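Local coordinates for protein phosphodiesterase (Candida albicans, PDB 6CPU) that belongs to the cyclic nucleotide phosphodiesterase family, with a mostly helical fold of the HD type that holds a zinc and a magnesium ion, at residues 205-210 against 223-228; 232-237 against 281-286. One frame throughout, in Å; residues are numbered along the deposited sequence.

Helix 227-242 is common to both contacts: its N-terminal approach supplies one side of contact 1, and its residues 232-237 pack on 281-286 in contact 2. The two centres lie about 12 Å apart, and the contacts meet directly, with Leu208 CD1 3.7 Å from Tyr232 OH and Leu225 CD1 4.0 Å from Cys233 SG. Contact 1 is partly buried, about 18 Å from the centre of the chain, whereas contact 2 is fully buried at about 11 Å. In contact 2 the side chain of Leu283 is about 10 Å from the zinc ion, which His278, earlier on the same helix 276-292, ligates together with His349, Asp350 and Asp462.

Contact 1 (205-210 against 223-228); sequences TTRLSQ and HNLSND
Arg207, in the first turn of helix 205-216, faces the backbone at Asn224 and Leu225, where a short 3-10 turn runs out and the chain extends before helix 227-242 starts at its N-cap, Ser226. No direct hydrogen bond joins the two segments, and they bury just 73 Å² between them. Arg207 bridges the gap: CG is anti to the backbone N and the chain bends at chi2 (53°), which carries the guanidinium across to the second segment. Its NH2 lies 3.6 Å from Leu225 CD2, the two side chains crossing at a slant. Asn224 O sits at the guanidinium edge but 3.9 Å from NH2, so a water completes the link, accepting from Arg207 NH2 at 2.9 Å and donating to Asn224 O at 2.8 Å. On the helix side, Arg207 NH1 donates to Gln210 OE1 over 2.9 Å with an N-H...O angle of 161°. That oxygen lies almost in the guanidinium plane, although the donor stands 48° above the plane of the Gln210 carbonyl. NH2 also forms a salt bridge with Asp229 OD2, from the first turn of helix 227-242. Leu225 meanwhile packs on Leu230 of that helix. The Asp229 carboxylate balances the guanidinium charge and, with the Gln210 amide and the water, fixes the orientation of the group; the link between the segments is therefore mainly polar and partly water-mediated, supplemented by one van der Waals touch of Leu225 CD2 on NH2.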
# COMPACT_ATOMS: atom_id res chain seq x y z
N THR A 205 14.19 -16.66 -13.50
CA THR A 205 13.22 -17.73 -13.41
C THR A 205 13.16 -18.30 -12.00
O THR A 205 12.08 -18.54 -11.47
CB THR A 205 13.53 -18.87 -14.40
OG1 THR A 205 13.58 -18.34 -15.72
CG2 THR A 205 12.47 -19.96 -14.33
N THR A 206 14.32 -18.49 -11.38
CA THR A 206 14.36 -19.01 -10.01
C THR A 206 13.65 -18.08 -9.03
O THR A 206 12.85 -18.56 -8.22
CB THR A 206 15.78 -19.28 -9.55
OG1 THR A 206 16.32 -20.32 -10.37
CG2 THR A 206 15.80 -19.75 -8.09
N ARG A 207 13.92 -16.78 -9.11
CA ARG A 207 13.26 -15.83 -8.19
C ARG A 207 11.76 -15.80 -8.38
O ARG A 207 11.01 -15.85 -7.41
CB ARG A 207 13.83 -14.41 -8.31
CG ARG A 207 13.44 -13.47 -7.16
CD ARG A 207 13.76 -14.09 -5.81
NE ARG A 207 13.39 -13.25 -4.67
CZ ARG A 207 13.19 -13.71 -3.43
NH1 ARG A 207 13.32 -15.01 -3.16
NH2 ARG A 207 12.86 -12.88 -2.45
N LEU A 208 11.30 -15.69 -9.63
CA LEU A 208 9.86 -15.64 -9.89
C LEU A 208 9.15 -16.90 -9.39
O LEU A 208 8.03 -16.82 -8.85
CB LEU A 208 9.57 -15.40 -11.38
CG LEU A 208 10.17 -14.13 -11.98
CD1 LEU A 208 9.69 -13.95 -13.42
CD2 LEU A 208 9.89 -12.88 -11.15
N SER A 209 9.80 -18.05 -9.55
CA SER A 209 9.26 -19.30 -9.02
C SER A 209 9.21 -19.27 -7.49
O SER A 209 8.22 -19.67 -6.90
CB SER A 209 10.06 -20.51 -9.51
OG SER A 209 9.51 -21.70 -8.95
N GLN A 210 10.26 -18.77 -6.85
CA GLN A 210 10.28 -18.67 -5.39
C GLN A 210 9.12 -17.81 -4.89
O GLN A 210 8.50 -18.12 -3.87
CB GLN A 210 11.60 -18.09 -4.89
CG GLN A 210 12.77 -19.04 -5.05
CD GLN A 210 14.10 -18.41 -4.69
OE1 GLN A 210 14.29 -17.20 -4.80
NE2 GLN A 210 15.04 -19.25 -4.27
N HIS A 223 8.74 -9.93 5.23
CA HIS A 223 9.92 -9.17 5.61
C HIS A 223 11.21 -9.59 4.92
O HIS A 223 12.20 -8.88 4.98
CB HIS A 223 10.10 -9.18 7.12
CG HIS A 223 8.89 -8.69 7.84
ND1 HIS A 223 8.57 -7.35 7.92
CD2 HIS A 223 7.89 -9.36 8.44
CE1 HIS A 223 7.42 -7.22 8.57
NE2 HIS A 223 6.99 -8.43 8.89
N ASN A 224 11.18 -10.74 4.27
CA ASN A 224 12.29 -11.20 3.45
C ASN A 224 12.09 -10.88 1.98
O ASN A 224 12.90 -11.28 1.16
CB ASN A 224 12.45 -12.70 3.62
CG ASN A 224 12.61 -13.09 5.07
OD1 ASN A 224 11.69 -13.62 5.69
ND2 ASN A 224 13.76 -12.75 5.63
N LEU A 225 11.02 -10.16 1.64
CA LEU A 225 10.75 -9.82 0.25
C LEU A 225 10.98 -8.34 0.03
O LEU A 225 10.52 -7.50 0.81
CB LEU A 225 9.32 -10.19 -0.15
CG LEU A 225 8.90 -11.64 0.08
CD1 LEU A 225 7.43 -11.78 -0.23
CD2 LEU A 225 9.73 -12.59 -0.76
N SER A 226 11.73 -8.02 -1.02
CA SER A 226 11.98 -6.64 -1.38
C SER A 226 10.71 -5.99 -1.96
O SER A 226 9.77 -6.69 -2.35
CB SER A 226 13.10 -6.57 -2.41
OG SER A 226 12.67 -7.09 -3.65
N ASN A 227 10.71 -4.67 -2.02
CA ASN A 227 9.62 -3.97 -2.69
C ASN A 227 9.49 -4.35 -4.18
O ASN A 227 8.39 -4.32 -4.72
CB ASN A 227 9.75 -2.46 -2.50
CG ASN A 227 9.35 -2.02 -1.11
OD1 ASN A 227 8.42 -2.56 -0.53
ND2 ASN A 227 10.04 -1.03 -0.57
N ASP A 228 10.59 -4.75 -4.81
CA ASP A 228 10.52 -5.30 -6.17
C ASP A 228 9.86 -6.68 -6.21
O ASP A 228 8.95 -6.93 -7.01
CB ASP A 228 11.90 -5.37 -6.84
CG ASP A 228 12.43 -4.00 -7.30
OD1 ASP A 228 11.69 -2.99 -7.33
OD2 ASP A 228 13.62 -3.94 -7.67
O HOH W 1 13.96 -13.65 0.15

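Contact 2 (232-237 against 281-286); sequences YCVYLM and DVLQAC
Val234 and Met237, one turn apart on helix 227-242, pack against Leu283 and Gln284 of helix 276-292 in the helical core of this HD-type phosphodiesterase fold. The short segments run nearly parallel, 26° between their N-to-C directions, with axes 10.5 Å apart. This spacing is bridged by side chains of 232-237 that reach Leu283 and the inner carbons of Gln284, without hydrogen bonds across, and 185 Å² is buried. Val234 comes first: Leu283 CD2 sits against both its methyls, 4.0 Å from each of Val234 CG1 and CG2, and the two side chains meet at about a right angle. Outside this pair, Val234 also touches Ile260 and Leu347, which places it among helices 253-264 and 336-348. Three residues on, Met237 reaches across tip to tip with Leu283, its CE 3.8 Å from Leu283 CD2. The bend at chi3 (-83°) turns that methyl back toward the leucine, while the sulphur is left beside the neighbouring helix turn. Gln284 takes part through the base of its chain, since its amide is directed elsewhere: NE2 donates to the backbone oxygens of Val215 and His217, and OE1 accepts from Arg468 NH1. These bonds satisfy a buried amide and hold its orientation, leaving an apolar surface for the thioether. There Met237 SD rests 3.7 Å from Gln284 CA and 4.0 Å from Gln284 CB.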
# COMPACT_ATOMS: atom_id res chain seq x y z
N TYR A 232 5.96 -8.19 -7.92
CA TYR A 232 5.68 -9.43 -8.65
C TYR A 232 4.67 -10.30 -7.91
O TYR A 232 3.83 -10.92 -8.55
CB TYR A 232 6.95 -10.23 -8.92
CG TYR A 232 6.72 -11.27 -9.98
CD1 TYR A 232 6.48 -12.61 -9.64
CD2 TYR A 232 6.71 -10.92 -11.33
CE1 TYR A 232 6.26 -13.57 -10.63
CE2 TYR A 232 6.50 -11.88 -12.32
CZ TYR A 232 6.27 -13.20 -11.96
OH TYR A 232 6.04 -14.15 -12.95
N CYS A 233 4.74 -10.35 -6.58
CA CYS A 233 3.73 -11.04 -5.79
C CYS A 233 2.32 -10.53 -6.07
O CYS A 233 1.38 -11.33 -6.21
CB CYS A 233 4.03 -10.93 -4.30
SG CYS A 233 5.51 -11.83 -3.75
N VAL A 234 2.15 -9.21 -6.14
CA VAL A 234 0.85 -8.65 -6.48
C VAL A 234 0.42 -9.12 -7.87
O VAL A 234 -0.73 -9.50 -8.07
CB VAL A 234 0.87 -7.11 -6.42
CG1 VAL A 234 -0.48 -6.55 -6.88
CG2 VAL A 234 1.16 -6.63 -5.01
N TYR A 235 1.34 -9.10 -8.83
CA TYR A 235 1.03 -9.55 -10.18
C TYR A 235 0.52 -11.00 -10.17
O TYR A 235 -0.50 -11.31 -10.78
CB TYR A 235 2.24 -9.39 -11.11
CG TYR A 235 2.18 -10.29 -12.32
CD1 TYR A 235 1.27 -10.06 -13.34
CD2 TYR A 235 3.01 -11.41 -12.41
CE1 TYR A 235 1.20 -10.91 -14.44
CE2 TYR A 235 2.94 -12.26 -13.51
CZ TYR A 235 2.04 -12.01 -14.51
OH TYR A 235 1.99 -12.87 -15.60
N LEU A 236 1.21 -11.88 -9.45
CA LEU A 236 0.81 -13.28 -9.36
C LEU A 236 -0.63 -13.43 -8.86
O LEU A 236 -1.44 -14.16 -9.44
CB LEU A 236 1.75 -14.05 -8.43
CG LEU A 236 3.15 -14.29 -8.98
CD1 LEU A 236 4.05 -14.86 -7.90
CD2 LEU A 236 3.12 -15.19 -10.21
N MET A 237 -0.96 -12.69 -7.80
CA MET A 237 -2.28 -12.79 -7.20
C MET A 237 -3.40 -12.17 -8.00
O MET A 237 -4.47 -12.78 -8.17
CB MET A 237 -2.23 -12.22 -5.79
CG MET A 237 -1.44 -13.11 -4.87
SD MET A 237 -1.39 -12.52 -3.18
CE MET A 237 -0.07 -11.31 -3.24
N ASP A 281 0.87 -7.83 2.04
CA ASP A 281 0.54 -8.79 3.09
C ASP A 281 -0.97 -8.96 3.27
O ASP A 281 -1.48 -10.08 3.31
CB ASP A 281 1.16 -8.35 4.39
CG ASP A 281 0.99 -9.37 5.49
OD1 ASP A 281 1.49 -10.50 5.32
OD2 ASP A 281 0.36 -9.02 6.50
N VAL A 282 -1.70 -7.84 3.36
CA VAL A 282 -3.16 -7.88 3.50
C VAL A 282 -3.83 -8.48 2.27
O VAL A 282 -4.80 -9.27 2.38
CB VAL A 282 -3.74 -6.46 3.81
CG1 VAL A 282 -5.26 -6.45 3.75
CG2 VAL A 282 -3.27 -5.98 5.18
N LEU A 283 -3.32 -8.14 1.10
CA LEU A 283 -3.81 -8.74 -0.14
C LEU A 283 -3.62 -10.27 -0.11
O LEU A 283 -4.52 -11.04 -0.46
CB LEU A 283 -3.05 -8.14 -1.34
CG LEU A 283 -3.15 -8.86 -2.69
CD1 LEU A 283 -4.57 -8.84 -3.20
CD2 LEU A 283 -2.22 -8.23 -3.71
N GLN A 284 -2.44 -10.68 0.32
CA GLN A 284 -2.08 -12.10 0.38
C GLN A 284 -2.93 -12.87 1.39
O GLN A 284 -3.29 -14.02 1.13
CB GLN A 284 -0.60 -12.25 0.70
CG GLN A 284 -0.03 -13.65 0.44
CD GLN A 284 0.04 -14.53 1.69
OE1 GLN A 284 -0.39 -14.14 2.79
NE2 GLN A 284 0.63 -15.71 1.53
N ALA A 285 -3.23 -12.25 2.53
CA ALA A 285 -4.18 -12.82 3.50
C ALA A 285 -5.54 -13.02 2.86
O ALA A 285 -6.10 -14.12 2.92
CB ALA A 285 -4.29 -11.94 4.73
N CYS A 286 -6.06 -11.97 2.24
CA CYS A 286 -7.33 -12.07 1.49
C CYS A 286 -7.27 -13.19 0.46
O CYS A 286 -8.21 -13.97 0.31
CB CYS A 286 -7.67 -10.77 0.76
SG CYS A 286 -8.51 -9.55 1.78